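Local coordinates for protein thiosulfate reductase (Thermus thermophilus, PDB 2VPZ) that probably reduces thiosulfate or polysulfide as a molybdopterin- and iron-sulfur-dependent oxidoreductase, at residues C47-C51 / H215-L219; A70-S74 / P500-L504. All blocks are in the same frame, centred on the assembly; numbering follows the deposited sequence.

Contact 1 (C47-C51 / H215-L219); sequences CFWRC and HNTQL. With SF4 (iron/sulfur cluster), chain G; MGD (2-amino-5,6-dimercapto-7-methyl-3,7,8a,9-tetrahydro-8-oxa-1,3,9,10-tetraaza-anthracen-4-one guanosine dinucleotide), chain I.
The loop that supplies cysteine ligands to the [4Fe-4S] cluster meets the start of helix 216-227 here, with Trp49 of the loop stacked on His215, the residue at the helix N-cap. The stack is offset: the six-membered ring of Trp49 lies with its centroid 4.4 Å from that of His215, the planes 22° apart, and Trp49 CE3 comes within 3.3 Å of His215 ND1. His215 CB also sits over the indole face as a CH-pi contact. With CG anti to the backbone N (chi1 -159°), Trp49 carries its indole across to the helix, where NE1 donates to Thr217 OG1 at 3.0 Å, in the ring plane and almost straight at 177°. The same OG1 is hydrogen-bonded to the backbone oxygen of Lys73. Put an alanine at Trp49 and Thr217 OG1 would probably lose its indole donor, while the His215 face now under the indole would lose its stacking partner.

Cys44, Cys47 and Cys51 form the CxxCxxxC motif of this molybdopterin oxidoreductase family; Cys79, farther along the chain, is the fourth cluster ligand. Cys47 SG binds iron FE3 at 2.3 Å and meets the edge of the His215 ring, 3.6 Å from CD2. Cys51 SG binds iron FE1 at 2.2 Å and packs against Asn216 CB. On the face opposite Trp49, His215 is covered by the pterin of a molybdopterin guanine dinucleotide, whose N22 lies over the imidazole centre. A water at the imidazole edge, 3.2 Å from His215 NE2, also accepts from Phe48 N.

Contact 2 (A70-S74 / P500-L504); sequences ANPKS and PFIQL
Pro72 packs over the phenyl face of Phe501 where a loop of the iron-sulfur domain, running between strand 62-67 and helix 80-84, lies against strand 501-503. That strand is the middle one of a three-stranded antiparallel sheet, between 493-495 and 563-565, and it turns the side chains of both Phe501 and Gln503 toward the loop.

The apolar contacts centre on the Phe501 ring. Pro72 comes from the opposite direction and sets CG over one face, 3.6 Å from the ring centroid and 17° off the normal, a close CH-pi contact. Pro72 CB joins it, 3.5 Å from Phe501 CE2. The aliphatic part of Lys73 takes the edge instead, with CG lying in the ring plane 3.6 Å from Phe501 CZ. Phe501 holds its CG between its own backbone N and carbonyl carbon (chi1 59°), a torsion that points the phenyl out from the strand into the loop. Val495 and Thr563 of the flanking strands also touch this phenyl.

The polar side of the contact brings Asn71 up to Gln503, their side chains crossing at about a right angle. Gln503 reaches beyond this pair, its NE2 hydrogen-bonded to Arg50 O of the cluster loop. Lys73 likewise sends its charged end away from the sheet, bending at chi4 to make a cation-pi contact with Trp49, while its CD stays 4.3 Å from Gln503 OE1.

From the N terminus the chain first gives 47-51, then 70-74, both in loops of the iron-sulfur region, and only later reaches their partners. Contact 1 closes a loop of 163 residues when 215-219 begins helix 216-227; contact 2 closes one of 425 when 500-504 arrives on its sheet. Since the segments alternate, the two closures cross. The N-terminal iron-sulfur region is thus tied to two distant parts of the large molybdopterin oxidoreductase region, one beside the cluster, one farther from the chain centre. The centres of the two contacts lie about 12 Å apart, and the contacts touch: Asn216 ND2 packs 3.6 Å from Ser74 CA, alongside the hydrogen bonds of Lys73 O with Thr217 OG1 and of Gln503 NE2 with Arg50 O.

Contact 1 (C47-C51 / H215-L219)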
loop_
_atom_site.group_PDB
_atom_site.type_symbol
_atom_site.label_atom_id
_atom_site.label_comp_id
_atom_site.label_asym_id
_atom_site.label_seq_id
_atom_site.Cartn_x
_atom_site.Cartn_y
_atom_site.Cartn_z
ATOM N N CYS A 47 -5.122 18.242 34.859
ATOM C CA CYS A 47 -4.366 19.444 34.489
ATOM C C CYS A 47 -5.333 20.651 34.598
ATOM O O CYS A 47 -6.465 20.496 35.066
ATOM C CB CYS A 47 -3.740 19.358 33.088
ATOM S SG CYS A 47 -4.874 19.606 31.632
ATOM N N PHE A 48 -4.936 21.833 34.150
ATOM C CA PHE A 48 -5.799 22.975 34.318
ATOM C C PHE A 48 -6.892 23.193 33.265
ATOM O O PHE A 48 -7.666 24.126 33.362
ATOM C CB PHE A 48 -4.894 24.226 34.526
ATOM C CG PHE A 48 -3.723 23.995 35.516
ATOM C CD1 PHE A 48 -2.421 24.438 35.235
ATOM C CD2 PHE A 48 -3.947 23.277 36.703
ATOM C CE1 PHE A 48 -1.354 24.151 36.143
ATOM C CE2 PHE A 48 -2.880 22.988 37.615
ATOM C CZ PHE A 48 -1.594 23.421 37.336
ATOM N N TRP A 49 -7.007 22.300 32.285
ATOM C CA TRP A 49 -8.049 22.453 31.251
ATOM C C TRP A 49 -9.452 22.296 31.894
ATOM O O TRP A 49 -10.449 22.835 31.386
ATOM C CB TRP A 49 -7.839 21.459 30.116
ATOM C CG TRP A 49 -8.522 21.824 28.785
ATOM C CD1 TRP A 49 -9.557 21.158 28.188
ATOM C CD2 TRP A 49 -8.145 22.875 27.858
ATOM N NE1 TRP A 49 -9.845 21.724 26.973
ATOM C CE2 TRP A 49 -9.002 22.774 26.739
ATOM C CE3 TRP A 49 -7.161 23.881 27.868
ATOM C CZ2 TRP A 49 -8.930 23.660 25.638
ATOM C CZ3 TRP A 49 -7.084 24.772 26.761
ATOM C CH2 TRP A 49 -7.967 24.645 25.672
ATOM N N ARG A 50 -9.480 21.549 32.999
ATOM C CA ARG A 50 -10.648 21.237 33.828
ATOM C C ARG A 50 -11.872 20.634 33.055
ATOM O O ARG A 50 -12.988 21.144 33.138
ATOM C CB ARG A 50 -11.016 22.482 34.680
ATOM C CG ARG A 50 -9.894 22.957 35.711
ATOM C CD ARG A 50 -10.149 24.337 36.415
ATOM N NE ARG A 50 -9.226 25.398 36.008
ATOM C CZ ARG A 50 -8.175 25.851 36.692
ATOM N NH1 ARG A 50 -7.862 25.352 37.880
ATOM N NH2 ARG A 50 -7.388 26.813 36.172
ATOM N N CYS A 51 -11.655 19.542 32.311
ATOM C CA CYS A 51 -12.723 18.865 31.545
ATOM C C CYS A 51 -13.809 18.310 32.497
ATOM O O CYS A 51 -13.505 17.879 33.624
ATOM C CB CYS A 51 -12.174 17.698 30.659
ATOM S SG CYS A 51 -10.741 18.072 29.579
ATOM N N HIS A 215 -4.112 18.756 25.665
ATOM C CA HIS A 215 -5.332 19.455 26.143
ATOM C C HIS A 215 -6.452 18.895 25.258
ATOM O O HIS A 215 -6.449 19.015 24.031
ATOM C CB HIS A 215 -5.202 21.017 26.004
ATOM C CG HIS A 215 -4.598 21.706 27.178
ATOM N ND1 HIS A 215 -4.041 22.960 27.127
ATOM C CD2 HIS A 215 -4.446 21.293 28.434
ATOM C CE1 HIS A 215 -3.562 23.284 28.309
ATOM N NE2 HIS A 215 -3.799 22.279 29.123
ATOM N N ASN A 216 -7.410 18.295 25.948
ATOM C CA ASN A 216 -8.536 17.634 25.308
ATOM C C ASN A 216 -9.182 18.249 24.072
ATOM O O ASN A 216 -8.930 17.818 22.930
ATOM C CB ASN A 216 -9.631 17.311 26.320
ATOM C CG ASN A 216 -10.584 16.234 25.847
ATOM O OD1 ASN A 216 -10.525 15.848 24.677
ATOM N ND2 ASN A 216 -11.447 15.741 26.743
ATOM N N THR A 217 -10.003 19.266 24.292
ATOM C CA THR A 217 -10.777 19.928 23.239
ATOM C C THR A 217 -9.981 20.440 22.047
ATOM O O THR A 217 -10.440 20.360 20.889
ATOM C CB THR A 217 -11.650 21.122 23.776
ATOM O OG1 THR A 217 -12.022 20.902 25.124
ATOM C CG2 THR A 217 -12.915 21.298 22.903
ATOM N N GLN A 218 -8.791 20.975 22.303
ATOM C CA GLN A 218 -8.006 21.483 21.197
ATOM C C GLN A 218 -7.409 20.321 20.362
ATOM O O GLN A 218 -7.089 20.511 19.200
ATOM C CB GLN A 218 -6.931 22.504 21.646
ATOM C CG GLN A 218 -5.712 21.974 22.418
ATOM C CD GLN A 218 -4.382 22.768 22.169
ATOM O OE1 GLN A 218 -4.390 23.958 21.797
ATOM N NE2 GLN A 218 -3.251 22.107 22.407
ATOM N N LEU A 219 -7.291 19.129 20.951
ATOM C CA LEU A 219 -6.806 17.957 20.190
ATOM C C LEU A 219 -7.984 17.603 19.227
ATOM O O LEU A 219 -7.814 17.489 18.008
ATOM C CB LEU A 219 -6.485 16.763 21.106
ATOM C CG LEU A 219 -5.717 15.583 20.495
ATOM C CD1 LEU A 219 -4.624 16.102 19.540
ATOM C CD2 LEU A 219 -5.106 14.691 21.626
HETATM FE FE1 SF4 G . -8.856 17.366 30.536
HETATM FE FE2 SF4 G . -6.785 15.680 29.888
HETATM FE FE3 SF4 G . -6.378 17.875 31.491
HETATM FE FE4 SF4 G . -7.758 15.727 32.478
HETATM S S1 SF4 G . -5.550 15.730 31.828
HETATM S S2 SF4 G . -8.334 17.966 32.706
HETATM S S3 SF4 G . -8.873 15.040 30.599
HETATM S S4 SF4 G . -7.008 17.903 29.257
HETATM P PB MGD I . 5.494 25.527 23.171
HETATM O O1B MGD I . 6.580 25.947 24.080
HETATM O O2B MGD I . 4.902 26.467 22.250
HETATM O O3B MGD I . 4.523 24.924 24.290
HETATM O O3A MGD I . 2.853 23.454 25.526
HETATM P PA MGD I . 2.978 24.529 24.379
HETATM O O1A MGD I . 2.108 25.601 24.843
HETATM O O2A MGD I . 2.517 23.933 23.134
HETATM O "O5'" MGD I . 5.957 24.313 22.313
HETATM C "C5'" MGD I . 6.922 23.300 22.607
HETATM C "C4'" MGD I . 7.607 23.204 21.254
HETATM O "O4'" MGD I . 8.277 24.451 21.175
HETATM C "C3'" MGD I . 8.720 22.139 21.067
HETATM O "O3'" MGD I . 8.526 21.390 19.840
HETATM C "C2'" MGD I . 10.039 22.944 20.948
HETATM O "O2'" MGD I . 10.774 22.463 19.830
HETATM C "C1'" MGD I . 9.538 24.294 20.499
HETATM N N9 MGD I . 10.487 25.440 20.443
HETATM C C8 MGD I . 11.567 25.650 21.260
HETATM N N7 MGD I . 12.232 26.793 20.931
HETATM C C5 MGD I . 11.578 27.321 19.863
HETATM C C6 MGD I . 11.799 28.474 18.966
HETATM O O6 MGD I . 12.729 29.237 19.244
HETATM N N1 MGD I . 10.944 28.694 17.968
HETATM C C2 MGD I . 9.917 27.843 17.695
HETATM N N2 MGD I . 9.062 28.108 16.645
HETATM N N3 MGD I . 9.652 26.747 18.471
HETATM C C4 MGD I . 10.428 26.438 19.546
HETATM C C10 MGD I . 2.833 23.624 26.928
HETATM C C11 MGD I . 1.383 23.597 27.290
HETATM O O11 MGD I . 0.897 22.263 27.077
HETATM C C12 MGD I . 1.067 24.234 28.668
HETATM S S12 MGD I . 1.616 25.772 29.079
HETATM C C13 MGD I . 0.314 23.599 29.637
HETATM S S13 MGD I . -0.099 24.403 31.080
HETATM C C14 MGD I . -0.187 22.193 29.426
HETATM N N15 MGD I . 0.510 21.170 30.113
HETATM C C16 MGD I . 0.500 19.874 29.663
HETATM C C17 MGD I . 1.171 18.713 30.349
HETATM O O17 MGD I . 1.753 18.899 31.454
HETATM N N18 MGD I . 1.067 17.450 29.810
HETATM C C19 MGD I . 0.439 17.309 28.615
HETATM N N19 MGD I . 0.436 16.098 28.093
HETATM N N20 MGD I . -0.169 18.298 27.878
HETATM C C21 MGD I . -0.186 19.561 28.404
HETATM N N22 MGD I . -0.726 20.587 27.766
HETATM C C23 MGD I . -0.284 21.932 27.937
HETATM O O HOH W 1 -2.846 22.573 32.180
#

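Contact 2 (A70-S74 / P500-L504)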
loop_
_atom_site.group_PDB
_atom_site.type_symbol
_atom_site.label_atom_id
_atom_site.label_comp_id
_atom_site.label_asym_id
_atom_site.label_seq_id
_atom_site.Cartn_x
_atom_site.Cartn_y
_atom_site.Cartn_z
ATOM N N ALA A 70 -22.942 16.857 26.487
ATOM C CA ALA A 70 -23.256 18.290 26.761
ATOM C C ALA A 70 -22.039 19.157 27.167
ATOM O O ALA A 70 -21.875 20.272 26.672
ATOM C CB ALA A 70 -24.376 18.417 27.855
ATOM N N ASN A 71 -21.193 18.663 28.069
ATOM C CA ASN A 71 -19.993 19.413 28.487
ATOM C C ASN A 71 -19.182 19.884 27.243
ATOM O O ASN A 71 -18.695 19.069 26.470
ATOM C CB ASN A 71 -19.076 18.586 29.403
ATOM C CG ASN A 71 -17.977 19.412 30.052
ATOM O OD1 ASN A 71 -18.240 20.223 30.946
ATOM N ND2 ASN A 71 -16.741 19.254 29.564
ATOM N N PRO A 72 -19.057 21.231 27.031
ATOM C CA PRO A 72 -18.292 21.777 25.888
ATOM C C PRO A 72 -16.772 21.465 25.806
ATOM O O PRO A 72 -16.126 21.730 24.789
ATOM C CB PRO A 72 -18.548 23.286 25.915
ATOM C CG PRO A 72 -19.767 23.469 26.822
ATOM C CD PRO A 72 -19.755 22.287 27.776
ATOM N N LYS A 73 -16.202 20.946 26.885
ATOM C CA LYS A 73 -14.775 20.599 26.942
ATOM C C LYS A 73 -14.492 19.137 26.548
ATOM O O LYS A 73 -13.764 18.880 25.598
ATOM C CB LYS A 73 -14.184 20.921 28.330
ATOM C CG LYS A 73 -14.014 22.411 28.632
ATOM C CD LYS A 73 -13.076 22.628 29.798
ATOM C CE LYS A 73 -12.633 24.085 29.940
ATOM N NZ LYS A 73 -11.390 24.382 29.160
ATOM N N SER A 74 -15.084 18.175 27.247
ATOM C CA SER A 74 -14.859 16.770 26.890
ATOM C C SER A 74 -15.693 16.260 25.686
ATOM O O SER A 74 -15.163 15.552 24.819
ATOM C CB SER A 74 -15.054 15.841 28.099
ATOM O OG SER A 74 -16.188 16.152 28.850
ATOM N N PRO A 500 -20.576 30.633 26.974
ATOM C CA PRO A 500 -20.082 30.550 28.361
ATOM C C PRO A 500 -20.737 29.445 29.184
ATOM O O PRO A 500 -21.928 29.223 29.022
ATOM C CB PRO A 500 -20.387 31.922 28.969
ATOM C CG PRO A 500 -20.686 32.837 27.815
ATOM C CD PRO A 500 -21.230 31.924 26.711
ATOM N N PHE A 501 -20.005 28.762 30.065
ATOM C CA PHE A 501 -20.613 27.737 30.891
ATOM C C PHE A 501 -20.068 27.626 32.319
ATOM O O PHE A 501 -19.008 28.173 32.645
ATOM C CB PHE A 501 -20.649 26.357 30.166
ATOM C CG PHE A 501 -19.276 25.809 29.747
ATOM C CD1 PHE A 501 -18.609 24.854 30.532
ATOM C CD2 PHE A 501 -18.656 26.247 28.564
ATOM C CE1 PHE A 501 -17.340 24.336 30.154
ATOM C CE2 PHE A 501 -17.389 25.747 28.162
ATOM C CZ PHE A 501 -16.729 24.789 28.962
ATOM N N ILE A 502 -20.806 26.927 33.169
ATOM C CA ILE A 502 -20.481 26.734 34.576
ATOM C C ILE A 502 -20.428 25.228 34.909
ATOM O O ILE A 502 -21.341 24.477 34.544
ATOM C CB ILE A 502 -21.568 27.464 35.467
ATOM C CG1 ILE A 502 -21.673 28.930 35.061
ATOM C CG2 ILE A 502 -21.236 27.311 36.972
ATOM C CD1 ILE A 502 -22.878 29.703 35.662
ATOM N N GLN A 503 -19.362 24.782 35.571
ATOM C CA GLN A 503 -19.238 23.364 35.944
ATOM C C GLN A 503 -19.218 23.149 37.462
ATOM O O GLN A 503 -18.753 24.014 38.200
ATOM C CB GLN A 503 -17.982 22.727 35.335
ATOM C CG GLN A 503 -17.534 23.244 33.977
ATOM C CD GLN A 503 -16.452 22.385 33.322
ATOM O OE1 GLN A 503 -16.607 21.923 32.193
ATOM N NE2 GLN A 503 -15.355 22.162 34.042
ATOM N N LEU A 504 -19.706 21.992 37.906
ATOM C CA LEU A 504 -19.745 21.607 39.323
ATOM C C LEU A 504 -19.197 20.180 39.579
ATOM O O LEU A 504 -19.576 19.235 38.879
ATOM C CB LEU A 504 -21.181 21.692 39.917
ATOM C CG LEU A 504 -21.472 21.582 41.439
ATOM C CD1 LEU A 504 -21.848 20.148 41.868
ATOM C CD2 LEU A 504 -20.256 22.086 42.246
#